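Local structure of proteasome accessory factor B/C (PafBC) (Paenarthrobacter aurescens, 6SJ9) at residues 405-409 against 410-414; 508-511 against 512-516; 643-646 against 647-650. The protein is a transcriptional regulator of the bacterial DNA damage response, joining winged helix-turn-helix modules, which probably bind DNA, to WYL domains. One frame throughout, in Å; residues are numbered along the deposited sequence.

Interaction 1. Residues 405-409 against 410-414; sequences QWEND and HVYIS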
loop_
_atom_site.group_PDB
_atom_site.type_symbol
_atom_site.label_atom_id
_atom_site.label_comp_id
_atom_site.label_asym_id
_atom_site.label_seq_id
_atom_site.Cartn_x
_atom_site.Cartn_y
_atom_site.Cartn_z
ATOM N N GLN A 405 10.288 -13.286 -8.797
ATOM C CA GLN A 405 11.574 -13.308 -9.497
ATOM C C GLN A 405 11.584 -12.166 -10.528
ATOM O O GLN A 405 10.655 -12.030 -11.339
ATOM C CB GLN A 405 11.852 -14.599 -10.280
ATOM C CG GLN A 405 12.102 -15.840 -9.469
ATOM C CD GLN A 405 10.852 -16.287 -8.712
ATOM O OE1 GLN A 405 10.946 -16.663 -7.568
ATOM N NE2 GLN A 405 9.682 -16.253 -9.362
ATOM N N TRP A 406 12.671 -11.425 -10.565
ATOM C CA TRP A 406 12.833 -10.334 -11.529
ATOM C C TRP A 406 14.212 -10.460 -12.153
ATOM O O TRP A 406 15.205 -10.050 -11.544
ATOM C CB TRP A 406 12.666 -9.003 -10.847
ATOM C CG TRP A 406 12.639 -7.831 -11.756
ATOM C CD1 TRP A 406 13.375 -7.629 -12.908
ATOM C CD2 TRP A 406 11.846 -6.651 -11.577
ATOM N NE1 TRP A 406 13.073 -6.401 -13.449
ATOM C CE2 TRP A 406 12.163 -5.765 -12.650
ATOM C CE3 TRP A 406 10.894 -6.261 -10.631
ATOM C CZ2 TRP A 406 11.551 -4.529 -12.802
ATOM C CZ3 TRP A 406 10.291 -4.993 -10.772
ATOM C CH2 TRP A 406 10.610 -4.164 -11.862
ATOM N N GLU A 407 14.268 -11.038 -13.353
ATOM C CA GLU A 407 15.492 -11.114 -14.158
ATOM C C GLU A 407 15.516 -9.990 -15.191
ATOM O O GLU A 407 14.610 -9.156 -15.250
ATOM C CB GLU A 407 15.566 -12.457 -14.862
ATOM C CG GLU A 407 15.501 -13.633 -13.968
ATOM C CD GLU A 407 15.465 -14.952 -14.751
ATOM O OE1 GLU A 407 15.872 -15.021 -15.936
ATOM O OE2 GLU A 407 15.076 -15.938 -14.144
ATOM N N ASN A 408 16.574 -9.953 -16.012
ATOM C CA ASN A 408 16.702 -8.912 -17.045
ATOM C C ASN A 408 15.488 -8.926 -17.955
ATOM O O ASN A 408 15.261 -9.896 -18.673
ATOM C CB ASN A 408 17.977 -9.105 -17.898
ATOM C CG ASN A 408 18.269 -7.858 -18.778
ATOM O OD1 ASN A 408 17.990 -6.743 -18.353
ATOM N ND2 ASN A 408 18.826 -8.052 -19.970
ATOM N N ASP A 409 14.715 -7.853 -17.955
ATOM C CA ASP A 409 13.565 -7.783 -18.870
ATOM C C ASP A 409 12.484 -8.857 -18.575
ATOM O O ASP A 409 11.656 -9.169 -19.446
ATOM C CB ASP A 409 13.995 -7.890 -20.361
ATOM C CG ASP A 409 12.855 -7.456 -21.359
ATOM O OD1 ASP A 409 12.401 -6.295 -21.255
ATOM O OD2 ASP A 409 12.399 -8.252 -22.213
ATOM N N HIS A 410 12.440 -9.461 -17.385
ATOM C CA HIS A 410 11.544 -10.612 -17.213
ATOM C C HIS A 410 11.100 -10.733 -15.753
ATOM O O HIS A 410 11.935 -10.982 -14.878
ATOM C CB HIS A 410 12.233 -11.866 -17.692
ATOM C CG HIS A 410 11.332 -13.043 -17.733
ATOM N ND1 HIS A 410 11.796 -14.339 -17.726
ATOM C CD2 HIS A 410 9.984 -13.122 -17.828
ATOM C CE1 HIS A 410 10.765 -15.171 -17.778
ATOM N NE2 HIS A 410 9.654 -14.455 -17.844
ATOM N N VAL A 411 9.806 -10.524 -15.474
ATOM C CA VAL A 411 9.269 -10.526 -14.106
ATOM C C VAL A 411 8.183 -11.587 -13.998
ATOM O O VAL A 411 7.264 -11.638 -14.825
ATOM C CB VAL A 411 8.700 -9.149 -13.675
ATOM C CG1 VAL A 411 8.427 -9.143 -12.076
ATOM C CG2 VAL A 411 9.658 -8.042 -14.049
ATOM N N TYR A 412 8.274 -12.433 -12.980
ATOM C CA TYR A 412 7.242 -13.453 -12.845
ATOM C C TYR A 412 7.037 -13.782 -11.373
ATOM O O TYR A 412 7.978 -13.754 -10.574
ATOM C CB TYR A 412 7.533 -14.717 -13.693
ATOM C CG TYR A 412 8.872 -15.376 -13.501
ATOM C CD1 TYR A 412 10.050 -14.779 -13.957
ATOM C CD2 TYR A 412 8.957 -16.628 -12.893
ATOM C CE1 TYR A 412 11.280 -15.396 -13.775
ATOM C CE2 TYR A 412 10.190 -17.263 -12.713
ATOM C CZ TYR A 412 11.343 -16.645 -13.149
ATOM O OH TYR A 412 12.559 -17.282 -12.954
ATOM N N ILE A 413 5.772 -13.989 -11.036
ATOM C CA ILE A 413 5.307 -14.348 -9.705
ATOM C C ILE A 413 5.061 -15.845 -9.751
ATOM O O ILE A 413 4.169 -16.300 -10.460
ATOM C CB ILE A 413 4.047 -13.548 -9.338
ATOM C CG1 ILE A 413 4.407 -12.070 -9.295
ATOM C CG2 ILE A 413 3.498 -13.993 -8.019
ATOM C CD1 ILE A 413 3.281 -11.100 -8.944
ATOM N N SER A 414 5.944 -16.616 -9.128
ATOM C CA SER A 414 5.929 -18.067 -9.266
ATOM C C SER A 414 4.671 -18.710 -8.667
ATOM O O SER A 414 4.198 -18.321 -7.590
ATOM C CB SER A 414 7.200 -18.662 -8.659
ATOM O OG SER A 414 7.327 -18.337 -7.292
#
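Tyr412 lays its ring against Gln405 on one face of a tight antiparallel hairpin, while Val411 packs on Trp406 on the other. Gln405 CB stands over the phenol ring, 3.8 Å from its centroid and 22° off the normal, a CH-pi contact displaced toward the rim. The Tyr412 ring can fold back over the neighbouring strand because its CG sits between the backbone N and the carbonyl carbon (chi1 54°). Its hydroxyl then donates to Glu407 OE2, with Tyr412 OH and OE2 3.1 Å apart; the oxygen lies at the ring edge and is approached from its anti side, somewhat out of the carboxylate plane, with carboxylate and ring planes 73° apart. The bend at chi2 of Gln405 lays its amide over the same ring face, NE2 above the CD2-CE2 side, 3.5 Å from Tyr412 CE2, with the planes tilted; OE1 reaches Arg188 in a weak bond. On the opposite face, Val411 CG2 sits squarely above the five-membered ring of Trp406, 3.6 Å from its centroid. Helices 147-159 and 378-389 pack against the same indole.

The backbone fixes this pairing: Gln405 N to Tyr412 O is 3.0 Å, Tyr412 N to Gln405 O 2.9 Å. Glu407 N to His410 O is 2.8 Å, and His410 N to Glu407 O (3.1 Å) closes the type II turn. His410 NE2 bonds to Gln363 O. A short beta hairpin following the helices of a helix-turn-helix domain is typical of the wing of the winged helix fold.

Interaction 2. Residues 508-511 against 512-516; sequences RYFS and LQRDE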
loop_
_atom_site.group_PDB
_atom_site.type_symbol
_atom_site.label_atom_id
_atom_site.label_comp_id
_atom_site.label_asym_id
_atom_site.label_seq_id
_atom_site.Cartn_x
_atom_site.Cartn_y
_atom_site.Cartn_z
ATOM N N ARG A 508 -17.889 26.606 0.057
ATOM C CA ARG A 508 -17.175 27.146 1.212
ATOM C C ARG A 508 -16.713 25.963 2.049
ATOM O O ARG A 508 -17.535 25.188 2.529
ATOM C CB ARG A 508 -18.052 28.088 2.017
ATOM C CG ARG A 508 -18.180 29.460 1.295
ATOM C CD ARG A 508 -19.114 30.290 2.108
ATOM N NE ARG A 508 -19.490 31.493 1.430
ATOM C CZ ARG A 508 -20.557 32.194 1.791
ATOM N NH1 ARG A 508 -21.305 31.750 2.806
ATOM N NH2 ARG A 508 -20.869 33.321 1.152
ATOM N N TYR A 509 -15.410 25.761 2.132
ATOM C CA TYR A 509 -14.852 24.535 2.685
ATOM C C TYR A 509 -14.104 24.917 3.954
ATOM O O TYR A 509 -13.230 25.767 3.893
ATOM C CB TYR A 509 -13.920 23.894 1.666
ATOM C CG TYR A 509 -13.494 22.483 1.983
ATOM C CD1 TYR A 509 -14.430 21.466 2.062
ATOM C CD2 TYR A 509 -12.144 22.154 2.138
ATOM C CE1 TYR A 509 -14.074 20.137 2.326
ATOM C CE2 TYR A 509 -11.770 20.808 2.438
ATOM C CZ TYR A 509 -12.749 19.814 2.523
ATOM O OH TYR A 509 -12.425 18.477 2.750
ATOM N N PHE A 510 -14.456 24.294 5.092
ATOM C CA PHE A 510 -13.747 24.528 6.351
ATOM C C PHE A 510 -12.281 24.105 6.257
ATOM O O PHE A 510 -11.942 23.093 5.661
ATOM C CB PHE A 510 -14.382 23.747 7.508
ATOM C CG PHE A 510 -15.641 24.349 8.036
ATOM C CD1 PHE A 510 -15.641 25.578 8.619
ATOM C CD2 PHE A 510 -16.830 23.619 7.984
ATOM C CE1 PHE A 510 -16.793 26.122 9.090
ATOM C CE2 PHE A 510 -17.971 24.127 8.473
ATOM C CZ PHE A 510 -17.960 25.394 9.027
ATOM N N SER A 511 -11.412 24.885 6.868
ATOM C CA SER A 511 -10.048 24.446 7.091
ATOM C C SER A 511 -10.025 23.307 8.121
ATOM O O SER A 511 -11.031 22.981 8.757
ATOM C CB SER A 511 -9.211 25.602 7.596
ATOM O OG SER A 511 -9.756 25.924 8.869
ATOM N N LEU A 512 -8.847 22.709 8.305
ATOM C CA LEU A 512 -8.754 21.575 9.224
ATOM C C LEU A 512 -9.280 21.927 10.617
ATOM O O LEU A 512 -10.122 21.211 11.164
ATOM C CB LEU A 512 -7.308 21.078 9.304
ATOM C CG LEU A 512 -7.064 19.812 10.137
ATOM C CD1 LEU A 512 -8.097 18.712 9.824
ATOM C CD2 LEU A 512 -5.659 19.295 9.853
ATOM N N GLN A 513 -8.880 23.085 11.153
ATOM C CA GLN A 513 -9.337 23.548 12.464
ATOM C C GLN A 513 -10.776 24.064 12.495
ATOM O O GLN A 513 -11.283 24.346 13.601
ATOM C CB GLN A 513 -8.400 24.651 12.977
ATOM C CG GLN A 513 -7.010 24.128 13.256
ATOM C CD GLN A 513 -6.996 23.008 14.296
ATOM O OE1 GLN A 513 -7.722 23.057 15.295
ATOM N NE2 GLN A 513 -6.203 21.966 14.034
ATOM N N ARG A 514 -11.392 24.299 11.331
ATOM C CA ARG A 514 -12.749 24.819 11.146
ATOM C C ARG A 514 -12.928 26.264 11.607
ATOM O O ARG A 514 -14.063 26.742 11.748
ATOM C CB ARG A 514 -13.766 23.922 11.851
ATOM C CG ARG A 514 -13.601 22.470 11.425
ATOM C CD ARG A 514 -14.556 21.580 12.182
ATOM N NE ARG A 514 -15.929 21.857 11.778
ATOM C CZ ARG A 514 -16.544 21.254 10.763
ATOM N NH1 ARG A 514 -15.905 20.333 10.047
ATOM N NH2 ARG A 514 -17.805 21.569 10.484
ATOM N N ASP A 515 -11.845 26.973 11.860
ATOM C CA ASP A 515 -11.872 28.376 12.222
ATOM C C ASP A 515 -11.972 29.280 11.000
ATOM O O ASP A 515 -12.222 30.483 11.156
ATOM C CB ASP A 515 -10.625 28.713 13.036
ATOM C CG ASP A 515 -9.344 28.307 12.324
ATOM O OD1 ASP A 515 -8.257 28.580 12.867
ATOM O OD2 ASP A 515 -9.418 27.739 11.209
ATOM N N GLU A 516 -11.733 28.736 9.800
ATOM C CA GLU A 516 -11.747 29.488 8.552
ATOM C C GLU A 516 -12.414 28.674 7.454
ATOM O O GLU A 516 -12.607 27.455 7.572
ATOM C CB GLU A 516 -10.313 29.732 8.080
ATOM C CG GLU A 516 -9.332 30.236 9.133
ATOM C CD GLU A 516 -7.918 30.377 8.563
ATOM O OE1 GLU A 516 -7.224 31.375 8.881
ATOM O OE2 GLU A 516 -7.523 29.505 7.749
#
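Phe510 and Arg514 face each other across a beta hairpin connection in the WYL domain, where a type I turn from Ser511 to Arg514 leads strand 503-510 toward strand 517-530. Ser511 supplies most of the polar links. Its amide N donates to Glu516 O at 2.9 Å in a nearly straight bond (167° at the hydrogen), although the donor stands above the carbonyl plane. Its carbonyl O receives Arg514 N at 2.9 Å, the bond that closes the turn; this is more bent, at 140°. The hydroxyl is also engaged: Ser511 OG donates to Asp515 OD2, 3.0 Å away, meeting that oxygen nearly along its C-O bond. Both Ser511 and Asp515 turn their side chains to the position between backbone N and carbonyl carbon, which brings hydroxyl and carboxylate together. Arg514 N has a second, weak interaction with Ser511 OG at 3.4 Å, so this amide is shared between two oxygens of one residue.

Glu516 O serves two donors of unequal strength, since Phe510 CA also approaches it in a CA-H...O contact. Phe510 O accepts from Arg553 NH2 and Arg514 NH1 donates to Asp552 O, so the strand end and the turn are both held to residues 552-553.

The aromatic part is a cation-pi interaction, off-centre rather than stacked: the planes of ring and guanidinium are 39° apart. The bend at chi3 of Arg514 swings its head back over the ring, and the nearest approach is Arg514 NH2 to Phe510 CE2, 3.3 Å.

Interaction 3. Residues 643-646 against 647-650; sequences EPES and LRQE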
loop_
_atom_site.group_PDB
_atom_site.type_symbol
_atom_site.label_atom_id
_atom_site.label_comp_id
_atom_site.label_asym_id
_atom_site.label_seq_id
_atom_site.Cartn_x
_atom_site.Cartn_y
_atom_site.Cartn_z
ATOM N N GLU A 643 13.427 22.865 4.913
ATOM C CA GLU A 643 12.418 23.896 5.120
ATOM C C GLU A 643 11.058 23.240 5.209
ATOM O O GLU A 643 10.789 22.279 4.481
ATOM C CB GLU A 643 12.390 24.918 3.975
ATOM C CG GLU A 643 13.570 25.828 3.901
ATOM C CD GLU A 643 13.390 26.890 2.829
ATOM O OE1 GLU A 643 12.352 26.847 2.119
ATOM O OE2 GLU A 643 14.254 27.801 2.752
ATOM N N PRO A 644 10.153 23.787 6.009
ATOM C CA PRO A 644 10.365 24.994 6.802
ATOM C C PRO A 644 11.112 24.710 8.100
ATOM O O PRO A 644 11.142 23.571 8.561
ATOM C CB PRO A 644 8.945 25.480 7.058
ATOM C CG PRO A 644 8.119 24.218 7.041
ATOM C CD PRO A 644 8.735 23.397 5.962
ATOM N N GLU A 645 11.760 25.753 8.634
ATOM C CA GLU A 645 12.652 25.608 9.782
ATOM C C GLU A 645 11.926 25.041 11.002
ATOM O O GLU A 645 12.503 24.265 11.778
ATOM C CB GLU A 645 13.284 26.968 10.123
ATOM C CG GLU A 645 14.221 26.920 11.312
ATOM C CD GLU A 645 15.466 26.056 11.088
ATOM O OE1 GLU A 645 15.802 25.736 9.924
ATOM O OE2 GLU A 645 16.101 25.661 12.094
ATOM N N SER A 646 10.683 25.459 11.220
ATOM C CA SER A 646 9.945 24.958 12.367
ATOM C C SER A 646 9.886 23.430 12.335
ATOM O O SER A 646 10.305 22.760 13.292
ATOM C CB SER A 646 8.547 25.584 12.379
ATOM O OG SER A 646 7.931 25.417 11.111
ATOM N N LEU A 647 9.480 22.864 11.188
ATOM C CA LEU A 647 9.371 21.413 11.065
ATOM C C LEU A 647 10.724 20.737 11.194
ATOM O O LEU A 647 10.827 19.680 11.824
ATOM C CB LEU A 647 8.725 21.045 9.725
ATOM C CG LEU A 647 7.261 21.431 9.537
ATOM C CD1 LEU A 647 6.684 20.792 8.308
ATOM C CD2 LEU A 647 6.485 20.966 10.749
ATOM N N ARG A 648 11.792 21.367 10.685
ATOM C CA ARG A 648 13.113 20.744 10.791
ATOM C C ARG A 648 13.535 20.530 12.240
ATOM O O ARG A 648 14.060 19.463 12.594
ATOM C CB ARG A 648 14.168 21.585 10.069
ATOM C CG ARG A 648 15.581 21.082 10.307
ATOM C CD ARG A 648 16.618 22.103 9.896
ATOM N NE ARG A 648 17.984 21.647 10.128
ATOM C CZ ARG A 648 19.068 22.392 9.910
ATOM N NH1 ARG A 648 18.944 23.630 9.453
ATOM N NH2 ARG A 648 20.279 21.899 10.145
ATOM N N GLN A 649 13.379 21.566 13.075
ATOM C CA GLN A 649 13.802 21.477 14.474
ATOM C C GLN A 649 12.876 20.574 15.276
ATOM O O GLN A 649 13.327 19.844 16.171
ATOM C CB GLN A 649 13.860 22.871 15.103
ATOM C CG GLN A 649 14.891 23.773 14.467
ATOM C CD GLN A 649 15.171 25.019 15.296
ATOM O OE1 GLN A 649 14.617 25.197 16.387
ATOM N NE2 GLN A 649 16.032 25.891 14.776
ATOM N N GLU A 650 11.583 20.602 14.950
ATOM C CA GLU A 650 10.636 19.719 15.610
ATOM C C GLU A 650 10.988 18.253 15.347
ATOM O O GLU A 650 10.762 17.400 16.212
ATOM C CB GLU A 650 9.230 20.054 15.119
ATOM C CG GLU A 650 8.100 19.456 15.926
ATOM C CD GLU A 650 6.730 19.794 15.340
ATOM O OE1 GLU A 650 6.616 20.783 14.573
ATOM O OE2 GLU A 650 5.757 19.081 15.671
#
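Glu645 and Gln649, one helical turn apart, are joined by a side-chain hydrogen bond at the start of helix 645-659. Gln649 NE2 donates to Glu645 OE2 at 2.7 Å. The acceptor uses its anti lone pair, the one pointing away from OE1, and carboxylate and amide planes are 89° apart. The bond is bent, 142° at the hydrogen, and the oxygen lies somewhat out of the Gln649 amide plane. Glu645 bends at chi2 (65°), which turns its carboxylate forward, toward the next helical turn and this partner.

Among charged groups, the other carboxylate oxygen faces Arg648: Glu645 OE1 to Arg648 NH1 is 3.8 Å, a long salt bridge that approaches the guanidinium at its edge. The stronger partner of Arg648 is Asp322, which takes NE in a salt bridge; the arginine chain is extended from CG to NE and carries its head across to Asp322 of helix 305-323.

The apolar element is Pro644 against Leu647. Pro644 CG comes within 3.8 Å of Leu647 CG, with the pyrrolidine ring crossing the leucine at a slant. Leu647 also touches Val586 and Val588 of strand 586-592, so this patch ties the helix start to the sheet.

Backbone bonds show that the helix is regular from its first turn. Arg648 N donates to the carbonyl of the N-cap residue, Pro644 O, at 3.1 Å; Gln649 N to Glu645 O is 3.1 Å and Glu650 N to Ser646 O is 3.0 Å. With Glu645 in the first turn, its negative charge is probably favourable toward the helix dipole. The carboxylate makes one short amide bond and one long ionic contact, so its interaction with Gln649 is probably the stronger of the two, while Arg648 is held chiefly by Asp322.

How the interactions relate
The three contacts come in series along the chain: interaction 1 in the PafC helix-turn-helix domain, interaction 2 in the following WYL domain and interaction 3 in the last WCX domain. Interactions 1 and 2 have centres about 49 Å apart, on opposite sides of the chain's centre; interactions 1 and 3 have centres about 42 Å apart. Interactions 2 and 3 share one side, centres about 24 Å and nearest atoms about 12 Å apart, without touching. Interaction 1 sits where the helix-turn-helix hairpin joins the sheet of the first WYL domain, strand 404-407 pairing with strand 175-188. Interactions 2 and 3 are local to their own sheets, five-stranded and, via strand 639-643, four-stranded, in this multidomain regulator.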